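Local coordinates for protein imine reductase (Bacillus cereus, PDB 4D3D) that catalyses the NADPH-dependent, S-selective reduction of the cyclic imine 2-methylpyrroline, as a dimeric oxidoreductase with a Rossmann-type cofactor domain and a helical C-terminal domain, at residues T196-Y201 / A224-L229; L202-I207 / E216-Y221; H264-Q267 / D272-L275; S258-V263 / V282-M287. All blocks are in the same frame, centred on the assembly; numbering follows the deposited sequence. Where two conformers were deposited one is given.

Contact 1. Residues T196-Y201 / A224-L229; sequences TAMLSY and AMMSSL. With P4C (O-acetaldehydyl-hexaethylene glycol), chain E.
Met226 bridges two helical segments whose CA atoms lie 8.8 Å apart at Ala197 and Met226, and its long side chain does most of the touching between them. Both helices, 182-210 and 215-242, belong to the helical C-terminal domain of the reductive aminase-like family. Met226 CG is anti to the carbonyl carbon (chi1 -67°) and the chain runs extended beyond it, which carries CE across to helix 182-210. There the methyl meets Tyr201 CB at 3.8 Å, approaching the tyrosine at the root of its side chain and obliquely to the ring. Met198 bends its thioether round from the same helix, and its SD lies 4.4 Å from Met226 CE, a loose sulfur-methyl approach. Met226 was modelled in two conformations, and these distances describe one of them. Within helix 182-210 the hydroxyl of buried Ser200 turns back on its own backbone: OG donates to Ala197 O at 2.7 Å, and that carbonyl also receives Tyr201 N.

On another flank of helix 215-242, Ala224, Met225 and Ser228 form part of a polyether pocket. Met225 CE lies 3.2 Å from ether O16, while the Ser228 hydroxyl gives its hydrogen bond to Met225 O. The meeting of the helices is therefore apolar and adaptable, as suits flexible methionine, whereas this other flank offers methyl, sulfur and hydroxyl groups to a ligand that is probably a crystallisation additive.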
loop_
_atom_site.group_PDB
_atom_site.type_symbol
_atom_site.label_atom_id
_atom_site.label_comp_id
_atom_site.label_asym_id
_atom_site.label_seq_id
_atom_site.Cartn_x
_atom_site.Cartn_y
_atom_site.Cartn_z
ATOM N N THR B 196 0.892 5.796 -2.393
ATOM C CA THR B 196 0.241 4.907 -3.318
ATOM C C THR B 196 -0.771 4.055 -2.550
ATOM O O THR B 196 -1.910 3.886 -2.993
ATOM C CB THR B 196 1.251 4.044 -4.065
ATOM O OG1 THR B 196 2.304 4.845 -4.676
ATOM C CG2 THR B 196 0.588 3.316 -5.224
ATOM N N ALA B 197 -0.351 3.494 -1.443
ATOM C CA ALA B 197 -1.264 2.671 -0.616
ATOM C C ALA B 197 -2.413 3.507 -0.031
ATOM O O ALA B 197 -3.590 3.076 -0.060
ATOM C CB ALA B 197 -0.510 2.002 0.450
ATOM N N MET B 198 -2.125 4.734 0.454
ATOM C CA MET B 198 -3.241 5.543 0.963
ATOM C C MET B 198 -4.212 5.994 -0.120
ATOM O O MET B 198 -5.468 6.011 0.082
ATOM C CB MET B 198 -2.711 6.733 1.747
ATOM C CG MET B 198 -2.170 6.344 3.087
ATOM S SD MET B 198 -3.228 5.452 4.247
ATOM C CE MET B 198 -4.525 6.667 4.495
ATOM N N LEU B 199 -3.740 6.283 -1.336
ATOM C CA LEU B 199 -4.660 6.548 -2.395
ATOM C C LEU B 199 -5.514 5.299 -2.725
ATOM O O LEU B 199 -6.667 5.417 -3.144
ATOM C CB LEU B 199 -4.029 7.016 -3.733
ATOM C CG LEU B 199 -3.585 8.480 -3.745
ATOM C CD1 LEU B 199 -3.423 9.042 -5.129
ATOM C CD2 LEU B 199 -4.264 9.375 -2.816
ATOM N N SER B 200 -4.914 4.117 -2.645
ATOM C CA SER B 200 -5.711 2.936 -2.942
ATOM C C SER B 200 -6.825 2.729 -1.926
ATOM O O SER B 200 -7.901 2.273 -2.296
ATOM C CB SER B 200 -4.817 1.667 -2.974
ATOM O OG SER B 200 -4.461 1.118 -1.744
ATOM N N TYR B 201 -6.578 3.104 -0.687
ATOM C CA TYR B 201 -7.593 3.142 0.395
ATOM C C TYR B 201 -8.714 4.101 0.028
ATOM O O TYR B 201 -9.914 3.745 0.066
ATOM C CB TYR B 201 -7.007 3.479 1.732
ATOM C CG TYR B 201 -8.036 3.869 2.725
ATOM C CD1 TYR B 201 -8.920 2.928 3.256
ATOM C CD2 TYR B 201 -8.276 5.239 3.004
ATOM C CE1 TYR B 201 -9.971 3.325 4.103
ATOM C CE2 TYR B 201 -9.281 5.653 3.849
ATOM C CZ TYR B 201 -10.137 4.726 4.399
ATOM O OH TYR B 201 -11.186 5.110 5.260
ATOM N N ALA B 224 -7.471 -4.343 8.629
ATOM C CA ALA B 224 -7.002 -5.708 8.657
ATOM C C ALA B 224 -6.156 -6.011 7.388
ATOM O O ALA B 224 -5.111 -6.670 7.499
ATOM C CB ALA B 224 -8.162 -6.704 8.761
ATOM N N MET B 225 -6.579 -5.512 6.259
ATOM C CA MET B 225 -5.808 -5.784 5.033
ATOM C C MET B 225 -4.447 -5.116 5.139
ATOM O O MET B 225 -3.386 -5.744 4.881
ATOM C CB MET B 225 -6.545 -5.310 3.806
ATOM C CG MET B 225 -5.719 -5.394 2.497
ATOM S SD MET B 225 -5.146 -7.067 2.111
ATOM C CE MET B 225 -6.618 -7.852 1.632
ATOM N N MET B 226 -4.427 -3.855 5.550
ATOM C CA MET B 226 -3.152 -3.153 5.689
ATOM C C MET B 226 -2.184 -3.794 6.650
ATOM O O MET B 226 -0.996 -3.943 6.369
ATOM C CB MET B 226 -3.387 -1.712 6.130
ATOM C CG MET B 226 -4.069 -0.952 5.054
ATOM S SD MET B 226 -4.683 0.629 5.610
ATOM C CE MET B 226 -4.797 1.385 4.049
ATOM N N SER B 227 -2.715 -4.250 7.814
ATOM C CA SER B 227 -1.930 -4.895 8.794
ATOM C C SER B 227 -1.411 -6.237 8.351
ATOM O O SER B 227 -0.384 -6.746 8.897
ATOM C CB SER B 227 -2.755 -5.040 10.114
ATOM O OG SER B 227 -2.907 -3.755 10.663
ATOM N N SER B 228 -2.058 -6.831 7.360
ATOM C CA SER B 228 -1.582 -8.126 6.840
ATOM C C SER B 228 -0.401 -7.991 5.857
ATOM O O SER B 228 0.302 -8.978 5.573
ATOM C CB SER B 228 -2.694 -8.897 6.145
ATOM O OG SER B 228 -2.929 -8.402 4.807
ATOM N N LEU B 229 -0.174 -6.790 5.345
ATOM C CA LEU B 229 0.821 -6.667 4.230
ATOM C C LEU B 229 2.258 -6.975 4.635
ATOM O O LEU B 229 2.962 -7.610 3.886
ATOM C CB LEU B 229 0.703 -5.340 3.532
ATOM C CG LEU B 229 -0.672 -5.026 2.876
ATOM C CD1 LEU B 229 -0.683 -3.700 2.207
ATOM C CD2 LEU B 229 -1.178 -6.118 1.951
HETATM O O1 P4C E . 0.283 -14.275 4.524
HETATM C C2 P4C E . 1.606 -14.793 4.152
HETATM C C3 P4C E . 1.636 -15.839 3.025
HETATM O O4 P4C E . 2.289 -15.328 1.879
HETATM C C5 P4C E . 2.205 -16.029 0.613
HETATM C C6 P4C E . 0.785 -15.986 0.051
HETATM O O7 P4C E . 0.684 -15.618 -1.345
HETATM C C8 P4C E . -0.695 -15.389 -1.814
HETATM C C9 P4C E . -0.776 -14.150 -2.769
HETATM O O10 P4C E . -2.120 -13.633 -3.204
HETATM C C11 P4C E . -3.430 -13.697 -2.544
HETATM C C12 P4C E . -4.039 -12.352 -2.006
HETATM O O13 P4C E . -4.690 -12.473 -0.646
HETATM C C14 P4C E . -5.217 -11.316 0.124
HETATM C C15 P4C E . -5.380 -11.573 1.668
HETATM O O16 P4C E . -4.957 -10.419 2.553
HETATM C C17 P4C E . -5.067 -10.329 4.054
HETATM C C18 P4C E . -6.532 -10.580 4.646
HETATM O O19 P4C E . -7.169 -9.412 5.318
HETATM C C20 P4C E . -8.578 -9.842 5.556
HETATM C C21 P4C E . -9.178 -8.979 6.659
HETATM O O22 P4C E . -10.622 -9.132 6.785
#

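Contact 2. Residues L202-I207 / E216-Y221; sequences LHALAI and EQFLPY
Phe218 projects from helix 215-242 onto Ala204 and Leu205 of helix 182-210, and all the contacts between the two segments centre on its ring. The backbones come closest at Leu205 and Phe218, whose CA atoms are 7.4 Å apart.

Two apolar contacts are made by side chains. Ala204 CB sits 3.9 Å from both CE2 and CZ of Phe218, meeting the ring obliquely at its far end; a small methyl suits this place because it lets the ring come close to the helix. Leu205, by contrast, slants across toward the ring, its CD1 4.2 Å from Phe218 CD2. The phenylalanine reaches both because CG is anti to its backbone N (chi1 -173°), which throws the ring outward across the gap.

One contact is with the main chain: Phe218 CE2 also lies 3.9 Å from Leu205 N, so the ring rests against the helix backbone as well as its side chains. Nothing polar joins the segments.

His203 and Ile207 turn another side of helix 182-210 to Thr266 of helix 252-268, while Ile189 of the second subunit packs on Phe218. The contact thus packs two successive helices of the helical C-terminal domain beside their short connection, buried against the dimer partner.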
loop_
_atom_site.group_PDB
_atom_site.type_symbol
_atom_site.label_atom_id
_atom_site.label_comp_id
_atom_site.label_asym_id
_atom_site.label_seq_id
_atom_site.Cartn_x
_atom_site.Cartn_y
_atom_site.Cartn_z
ATOM N N LEU B 202 -8.377 5.314 -0.417
ATOM C CA LEU B 202 -9.444 6.282 -0.866
ATOM C C LEU B 202 -10.241 5.812 -2.042
ATOM O O LEU B 202 -11.481 6.022 -2.157
ATOM C CB LEU B 202 -8.839 7.650 -1.156
ATOM C CG LEU B 202 -8.213 8.335 0.080
ATOM C CD1 LEU B 202 -7.491 9.599 -0.346
ATOM C CD2 LEU B 202 -9.148 8.709 1.184
ATOM N N HIS B 203 -9.558 5.189 -2.975
ATOM C CA HIS B 203 -10.128 4.627 -4.143
ATOM C C HIS B 203 -11.155 3.476 -3.773
ATOM O O HIS B 203 -12.320 3.507 -4.266
ATOM C CB HIS B 203 -9.052 4.097 -5.054
ATOM C CG HIS B 203 -9.574 3.654 -6.370
ATOM N ND1 HIS B 203 -9.972 2.338 -6.617
ATOM C CD2 HIS B 203 -9.862 4.339 -7.499
ATOM C CE1 HIS B 203 -10.489 2.251 -7.837
ATOM N NE2 HIS B 203 -10.384 3.444 -8.409
ATOM N N ALA B 204 -10.679 2.564 -2.961
ATOM C CA ALA B 204 -11.514 1.458 -2.413
ATOM C C ALA B 204 -12.728 2.045 -1.643
ATOM O O ALA B 204 -13.897 1.574 -1.828
ATOM C CB ALA B 204 -10.705 0.558 -1.527
ATOM N N LEU B 205 -12.497 3.048 -0.808
ATOM C CA LEU B 205 -13.586 3.719 -0.081
ATOM C C LEU B 205 -14.596 4.346 -1.044
ATOM O O LEU B 205 -15.847 4.249 -0.826
ATOM C CB LEU B 205 -13.042 4.718 0.915
ATOM C CG LEU B 205 -14.085 5.503 1.697
ATOM C CD1 LEU B 205 -14.952 4.546 2.531
ATOM C CD2 LEU B 205 -13.347 6.483 2.560
ATOM N N ALA B 206 -14.160 4.966 -2.155
ATOM C CA ALA B 206 -15.106 5.514 -3.085
ATOM C C ALA B 206 -16.062 4.459 -3.694
ATOM O O ALA B 206 -17.281 4.707 -3.953
ATOM C CB ALA B 206 -14.390 6.227 -4.212
ATOM N N ILE B 207 -15.485 3.272 -4.020
ATOM C CA ILE B 207 -16.277 2.110 -4.488
ATOM C C ILE B 207 -17.274 1.732 -3.393
ATOM O O ILE B 207 -18.458 1.499 -3.744
ATOM C CB ILE B 207 -15.379 0.935 -4.869
ATOM C CG1 ILE B 207 -14.481 1.285 -6.044
ATOM C CG2 ILE B 207 -16.239 -0.314 -5.257
ATOM C CD1 ILE B 207 -13.422 0.243 -6.351
ATOM N N GLU B 216 -16.869 4.093 8.241
ATOM C CA GLU B 216 -16.932 3.380 9.537
ATOM C C GLU B 216 -17.137 1.867 9.374
ATOM O O GLU B 216 -16.451 1.062 10.056
ATOM C CB GLU B 216 -18.077 4.009 10.396
ATOM C CG GLU B 216 -18.159 3.383 11.796
ATOM C CD GLU B 216 -16.970 3.741 12.683
ATOM O OE1 GLU B 216 -16.228 4.725 12.366
ATOM O OE2 GLU B 216 -16.773 3.045 13.702
ATOM N N GLN B 217 -17.950 1.501 8.428
ATOM C CA GLN B 217 -18.214 0.092 8.059
ATOM C C GLN B 217 -16.955 -0.576 7.461
ATOM O O GLN B 217 -16.604 -1.700 7.830
ATOM C CB GLN B 217 -19.345 -0.022 7.091
ATOM C CG GLN B 217 -20.731 0.218 7.717
ATOM C CD GLN B 217 -21.835 0.122 6.681
ATOM O OE1 GLN B 217 -21.951 0.959 5.809
ATOM N NE2 GLN B 217 -22.666 -0.906 6.790
ATOM N N PHE B 218 -16.256 0.171 6.606
ATOM C CA PHE B 218 -15.031 -0.348 5.970
ATOM C C PHE B 218 -13.833 -0.420 6.869
ATOM O O PHE B 218 -12.950 -1.292 6.651
ATOM C CB PHE B 218 -14.754 0.507 4.687
ATOM C CG PHE B 218 -13.636 0.005 3.816
ATOM C CD1 PHE B 218 -13.357 -1.346 3.634
ATOM C CD2 PHE B 218 -12.912 0.942 3.031
ATOM C CE1 PHE B 218 -12.364 -1.751 2.766
ATOM C CE2 PHE B 218 -11.928 0.538 2.162
ATOM C CZ PHE B 218 -11.641 -0.806 2.041
ATOM N N LEU B 219 -13.734 0.474 7.877
ATOM C CA LEU B 219 -12.622 0.575 8.771
ATOM C C LEU B 219 -11.930 -0.726 9.214
ATOM O O LEU B 219 -10.731 -0.906 9.013
ATOM C CB LEU B 219 -13.004 1.418 10.030
ATOM C CG LEU B 219 -12.014 1.568 11.134
ATOM C CD1 LEU B 219 -10.703 2.213 10.694
ATOM C CD2 LEU B 219 -12.611 2.338 12.351
ATOM N N PRO B 220 -12.635 -1.667 9.856
ATOM C CA PRO B 220 -11.909 -2.844 10.345
ATOM C C PRO B 220 -11.350 -3.730 9.224
ATOM O O PRO B 220 -10.345 -4.414 9.445
ATOM C CB PRO B 220 -12.971 -3.645 11.127
ATOM C CG PRO B 220 -14.267 -3.124 10.677
ATOM C CD PRO B 220 -14.075 -1.680 10.237
ATOM N N TYR B 221 -11.974 -3.672 8.054
ATOM C CA TYR B 221 -11.581 -4.511 6.904
ATOM C C TYR B 221 -10.387 -3.836 6.193
ATOM O O TYR B 221 -9.394 -4.502 5.835
ATOM C CB TYR B 221 -12.745 -4.637 5.930
ATOM C CG TYR B 221 -13.896 -5.387 6.556
ATOM C CD1 TYR B 221 -13.831 -6.713 6.801
ATOM C CD2 TYR B 221 -15.032 -4.716 6.934
ATOM C CE1 TYR B 221 -14.884 -7.372 7.479
ATOM C CE2 TYR B 221 -16.115 -5.374 7.594
ATOM C CZ TYR B 221 -16.024 -6.725 7.783
ATOM O OH TYR B 221 -17.084 -7.389 8.424
#

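Contact 3. Residues H264-Q267 / D272-L275; sequences HTTQ and DIAL
Thr266 and Gln267 meet Ile273 across the short connection of a helical hairpin, in which helix 252-268 ends and the chain reverses into helix 274-288. The backbones are nearest at Thr266 and Ile273, with 6.4 Å between their CA atoms.

Thr265 turns to the other side, where its methyl packs on Ile207 of helix 182-210 and its hydroxyl bonds to His261 O one turn earlier. Thr266 then faces the connection. Its OG1 is taken up by Val262 O, which leaves the methyl to do the packing: with CG2 anti to the backbone N, the methyl lies 3.5 Å from Asp272 O and 3.9 Å from Ile273 CD1. A beta-branched threonine suits the spot, since it can satisfy its hydroxyl with a carbonyl of its own helix while presenting a methyl outward. The Asp272 carbonyl so approached also accepts a hydrogen bond from His203 NE2 of helix 182-210. Gln267 is exposed, and toward Ile273 it presents its CG, 3.3 Å from Ile273 CD1. This is shorter than a normal carbon-carbon contact, so the exact placing of these side chains is doubtful.

Ile273 itself is reached through its longer branch, CG1 being roughly anti to its backbone N (chi1 -152°), well off the staggered value. Asp272 caps the incoming helix: its OD2 takes a weak bond from Ala274 N at 3.3 Å, and OD1 forms a salt bridge with Arg285 NH2 of the second subunit.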
loop_
_atom_site.group_PDB
_atom_site.type_symbol
_atom_site.label_atom_id
_atom_site.label_comp_id
_atom_site.label_asym_id
_atom_site.label_seq_id
_atom_site.Cartn_x
_atom_site.Cartn_y
_atom_site.Cartn_z
ATOM N N HIS B 264 -13.134 -3.920 -13.277
ATOM C CA HIS B 264 -14.531 -3.989 -13.568
ATOM C C HIS B 264 -15.432 -3.455 -12.482
ATOM O O HIS B 264 -16.403 -2.802 -12.791
ATOM C CB HIS B 264 -14.904 -5.473 -13.919
ATOM C CG HIS B 264 -14.223 -5.997 -15.134
ATOM N ND1 HIS B 264 -14.059 -7.356 -15.377
ATOM C CD2 HIS B 264 -13.666 -5.362 -16.180
ATOM C CE1 HIS B 264 -13.410 -7.522 -16.511
ATOM N NE2 HIS B 264 -13.196 -6.330 -17.043
ATOM N N THR B 265 -15.116 -3.768 -11.212
ATOM C CA THR B 265 -15.850 -3.359 -10.048
ATOM C C THR B 265 -15.859 -1.819 -10.016
ATOM O O THR B 265 -16.879 -1.165 -9.727
ATOM C CB THR B 265 -15.274 -3.962 -8.769
ATOM O OG1 THR B 265 -15.412 -5.394 -8.831
ATOM C CG2 THR B 265 -15.963 -3.444 -7.533
ATOM N N THR B 266 -14.670 -1.269 -10.299
ATOM C CA THR B 266 -14.496 0.202 -10.331
ATOM C C THR B 266 -15.380 0.830 -11.399
ATOM O O THR B 266 -16.094 1.790 -11.053
ATOM C CB THR B 266 -13.008 0.533 -10.588
ATOM O OG1 THR B 266 -12.163 -0.083 -9.570
ATOM C CG2 THR B 266 -12.766 2.080 -10.503
ATOM N N GLN B 267 -15.352 0.320 -12.631
ATOM C CA GLN B 267 -16.111 0.870 -13.755
ATOM C C GLN B 267 -17.587 0.783 -13.496
ATOM O O GLN B 267 -18.310 1.763 -13.729
ATOM C CB GLN B 267 -15.862 0.123 -15.016
ATOM C CG GLN B 267 -14.542 0.284 -15.623
ATOM C CD GLN B 267 -14.267 -0.750 -16.717
ATOM O OE1 GLN B 267 -14.598 -1.933 -16.601
ATOM N NE2 GLN B 267 -13.608 -0.308 -17.767
ATOM N N ASP B 272 -13.361 6.611 -10.765
ATOM C CA ASP B 272 -12.222 6.851 -11.679
ATOM C C ASP B 272 -11.343 5.619 -11.778
ATOM O O ASP B 272 -10.948 5.040 -10.789
ATOM C CB ASP B 272 -11.365 8.019 -11.158
ATOM C CG ASP B 272 -10.308 8.496 -12.188
ATOM O OD1 ASP B 272 -10.683 9.132 -13.186
ATOM O OD2 ASP B 272 -9.130 8.283 -11.916
ATOM N N ILE B 273 -11.034 5.279 -13.008
ATOM C CA ILE B 273 -10.323 4.056 -13.371
ATOM C C ILE B 273 -8.778 4.181 -13.366
ATOM O O ILE B 273 -8.094 3.198 -13.441
ATOM C CB ILE B 273 -10.765 3.637 -14.802
ATOM C CG1 ILE B 273 -10.631 2.186 -14.939
ATOM C CG2 ILE B 273 -10.053 4.350 -15.943
ATOM C CD1 ILE B 273 -11.803 1.586 -14.206
ATOM N N ALA B 274 -8.216 5.403 -13.336
ATOM C CA ALA B 274 -6.792 5.545 -13.630
ATOM C C ALA B 274 -5.886 4.724 -12.757
ATOM O O ALA B 274 -4.930 4.110 -13.304
ATOM C CB ALA B 274 -6.373 7.017 -13.494
ATOM N N LEU B 275 -6.140 4.675 -11.452
ATOM C CA LEU B 275 -5.228 3.990 -10.532
ATOM C C LEU B 275 -5.221 2.464 -10.750
ATOM O O LEU B 275 -4.194 1.829 -11.035
ATOM C CB LEU B 275 -5.465 4.353 -9.084
ATOM C CG LEU B 275 -4.544 3.813 -8.005
ATOM C CD1 LEU B 275 -3.114 4.283 -8.268
ATOM C CD2 LEU B 275 -4.965 4.197 -6.571
#

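Contact 4. Residues S258-V263 / V282-M287; sequences SVEHVV and VFRRGM
Val259 lays one methyl over the ring of Phe283 where helices 252-268 and 274-288 run back past each other. CG2 stands 4.0 Å from the ring centroid and 15° off the ring normal, a CH-pi contact displaced a little toward the CE1 side. Both torsions contribute. Val259 places CG2 beside its backbone N and anti to its carbonyl carbon, directing it at the neighbour, while Phe283 has CG beside its own N (chi1 -84°) and so brings a face of the ring under the methyl. A short branched residue suits a flat partner, since its methyl fits the ring face without needing a longer reach.

At the next residue of each helix, nearer the surface, the chemistry changes. Glu260 and Arg284 lean toward each other, but OE2 and NH1 stay 4.4 Å apart, beyond a salt bridge. A water fills the gap, donating to Glu260 OE2 at 2.6 Å and accepting from Arg284 NH1 at 2.8 Å. The carboxylate oxygen lies at the edge of the guanidinium, near its plane.

Trp195 of the second subunit meets Phe283 edge-to-face and also packs on Val259. The layout is that of a C-terminal helical hairpin gripping the long interdomain helix of its partner, as in the intertwined dimers of imine reductases.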
loop_
_atom_site.group_PDB
_atom_site.type_symbol
_atom_site.label_atom_id
_atom_site.label_comp_id
_atom_site.label_asym_id
_atom_site.label_seq_id
_atom_site.Cartn_x
_atom_site.Cartn_y
_atom_site.Cartn_z
ATOM N N SER B 258 -7.523 -11.352 -11.138
ATOM C CA SER B 258 -7.980 -10.668 -9.947
ATOM C C SER B 258 -8.017 -9.103 -10.101
ATOM O O SER B 258 -9.020 -8.450 -9.793
ATOM C CB SER B 258 -7.092 -11.058 -8.807
ATOM O OG SER B 258 -7.447 -10.479 -7.599
ATOM N N VAL B 259 -6.966 -8.586 -10.707
ATOM C CA VAL B 259 -6.914 -7.158 -10.980
ATOM C C VAL B 259 -7.970 -6.745 -11.962
ATOM O O VAL B 259 -8.615 -5.705 -11.831
ATOM C CB VAL B 259 -5.489 -6.731 -11.439
ATOM C CG1 VAL B 259 -5.479 -5.256 -11.814
ATOM C CG2 VAL B 259 -4.476 -6.971 -10.345
ATOM N N GLU B 260 -8.219 -7.555 -12.984
ATOM C CA GLU B 260 -9.289 -7.295 -13.959
ATOM C C GLU B 260 -10.647 -7.156 -13.286
ATOM O O GLU B 260 -11.407 -6.235 -13.598
ATOM C CB GLU B 260 -9.413 -8.415 -15.004
ATOM C CG GLU B 260 -8.324 -8.451 -16.026
ATOM C CD GLU B 260 -8.299 -9.741 -16.864
ATOM O OE1 GLU B 260 -8.946 -10.751 -16.487
ATOM O OE2 GLU B 260 -7.644 -9.743 -17.931
ATOM N N HIS B 261 -10.943 -8.029 -12.301
ATOM C CA HIS B 261 -12.175 -7.883 -11.521
ATOM C C HIS B 261 -12.240 -6.605 -10.674
ATOM O O HIS B 261 -13.288 -6.001 -10.520
ATOM C CB HIS B 261 -12.405 -9.080 -10.636
ATOM C CG HIS B 261 -12.791 -10.261 -11.443
ATOM N ND1 HIS B 261 -12.615 -11.553 -11.009
ATOM C CD2 HIS B 261 -13.307 -10.336 -12.702
ATOM C CE1 HIS B 261 -13.035 -12.380 -11.949
ATOM N NE2 HIS B 261 -13.527 -11.670 -12.955
ATOM N N VAL B 262 -11.086 -6.141 -10.157
ATOM C CA VAL B 262 -11.069 -4.857 -9.442
ATOM C C VAL B 262 -11.406 -3.693 -10.446
ATOM O O VAL B 262 -12.176 -2.786 -10.104
ATOM C CB VAL B 262 -9.705 -4.629 -8.736
ATOM C CG1 VAL B 262 -9.593 -3.175 -8.251
ATOM C CG2 VAL B 262 -9.460 -5.587 -7.583
ATOM N N VAL B 263 -10.787 -3.711 -11.620
ATOM C CA VAL B 263 -11.070 -2.742 -12.650
ATOM C C VAL B 263 -12.556 -2.741 -13.048
ATOM O O VAL B 263 -13.201 -1.698 -13.081
ATOM C CB VAL B 263 -10.171 -2.950 -13.859
ATOM C CG1 VAL B 263 -10.623 -2.078 -15.023
ATOM C CG2 VAL B 263 -8.717 -2.634 -13.478
ATOM N N VAL B 282 0.605 -2.814 -15.630
ATOM C CA VAL B 282 1.835 -3.440 -15.116
ATOM C C VAL B 282 1.727 -4.974 -15.247
ATOM O O VAL B 282 2.652 -5.655 -15.739
ATOM C CB VAL B 282 2.158 -3.028 -13.670
ATOM C CG1 VAL B 282 3.370 -3.770 -13.183
ATOM C CG2 VAL B 282 2.433 -1.531 -13.555
ATOM N N PHE B 283 0.631 -5.528 -14.714
ATOM C CA PHE B 283 0.373 -6.991 -14.827
ATOM C C PHE B 283 0.407 -7.454 -16.282
ATOM O O PHE B 283 1.022 -8.490 -16.572
ATOM C CB PHE B 283 -0.949 -7.373 -14.192
ATOM C CG PHE B 283 -0.857 -7.601 -12.670
ATOM C CD1 PHE B 283 -0.807 -6.536 -11.793
ATOM C CD2 PHE B 283 -0.824 -8.882 -12.170
ATOM C CE1 PHE B 283 -0.621 -6.785 -10.447
ATOM C CE2 PHE B 283 -0.706 -9.126 -10.785
ATOM C CZ PHE B 283 -0.630 -8.042 -9.947
ATOM N N ARG B 284 -0.244 -6.720 -17.163
ATOM C CA ARG B 284 -0.252 -7.091 -18.586
ATOM C C ARG B 284 1.122 -7.053 -19.200
ATOM O O ARG B 284 1.480 -7.955 -19.968
ATOM C CB ARG B 284 -1.237 -6.280 -19.368
ATOM C CG ARG B 284 -2.682 -6.610 -19.056
ATOM C CD ARG B 284 -3.721 -6.088 -20.048
ATOM N NE ARG B 284 -3.493 -6.698 -21.410
ATOM C CZ ARG B 284 -3.937 -7.901 -21.865
ATOM N NH1 ARG B 284 -4.704 -8.757 -21.109
ATOM N NH2 ARG B 284 -3.638 -8.273 -23.127
ATOM N N ARG B 285 1.933 -6.084 -18.841
ATOM C CA ARG B 285 3.291 -6.069 -19.318
ATOM C C ARG B 285 4.091 -7.237 -18.854
ATOM O O ARG B 285 4.882 -7.792 -19.584
ATOM C CB ARG B 285 3.970 -4.703 -18.931
ATOM C CG ARG B 285 3.407 -3.546 -19.704
ATOM C CD ARG B 285 3.500 -2.211 -18.932
ATOM N NE ARG B 285 4.809 -1.784 -18.790
ATOM C CZ ARG B 285 5.224 -0.784 -17.965
ATOM N NH1 ARG B 285 4.425 -0.122 -17.018
ATOM N NH2 ARG B 285 6.477 -0.556 -18.044
ATOM N N GLY B 286 3.911 -7.687 -17.626
ATOM C CA GLY B 286 4.585 -8.883 -17.167
ATOM C C GLY B 286 4.133 -10.151 -17.902
ATOM O O GLY B 286 4.946 -11.030 -18.145
ATOM N N MET B 287 2.846 -10.266 -18.159
ATOM C CA MET B 287 2.303 -11.392 -18.923
ATOM C C MET B 287 2.895 -11.459 -20.322
ATOM O O MET B 287 3.366 -12.503 -20.745
ATOM C CB MET B 287 0.783 -11.292 -18.964
ATOM C CG MET B 287 0.103 -11.541 -17.611
ATOM S SD MET B 287 0.318 -13.187 -16.921
ATOM C CE MET B 287 -0.481 -14.202 -18.234
HETATM O O HOH W 1 -6.336 -7.811 -19.039
#

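Overall arrangement
Contacts 1 and 2 are buried and join the same two helices, 182-210 and 215-242, with contact 2 nested toward the short connection between them and Tyr201 of one packing on Phe218 of the other. Contacts 3 and 4 likewise share helices 252-268 and 274-288, contact 3 lying at the turn; both are partly exposed. The chemistry follows: sulfur and hydrocarbon fill the first pair, whereas the second adds a capping carboxylate, a glutamine and a water bridging a glutamate and an arginine toward the surface. Leu275 of contact 3 packs on Ser200 of contact 1, so the two hairpins meet. All four contacts border the second subunit, consistent with a dimer in which the helical domains pack together.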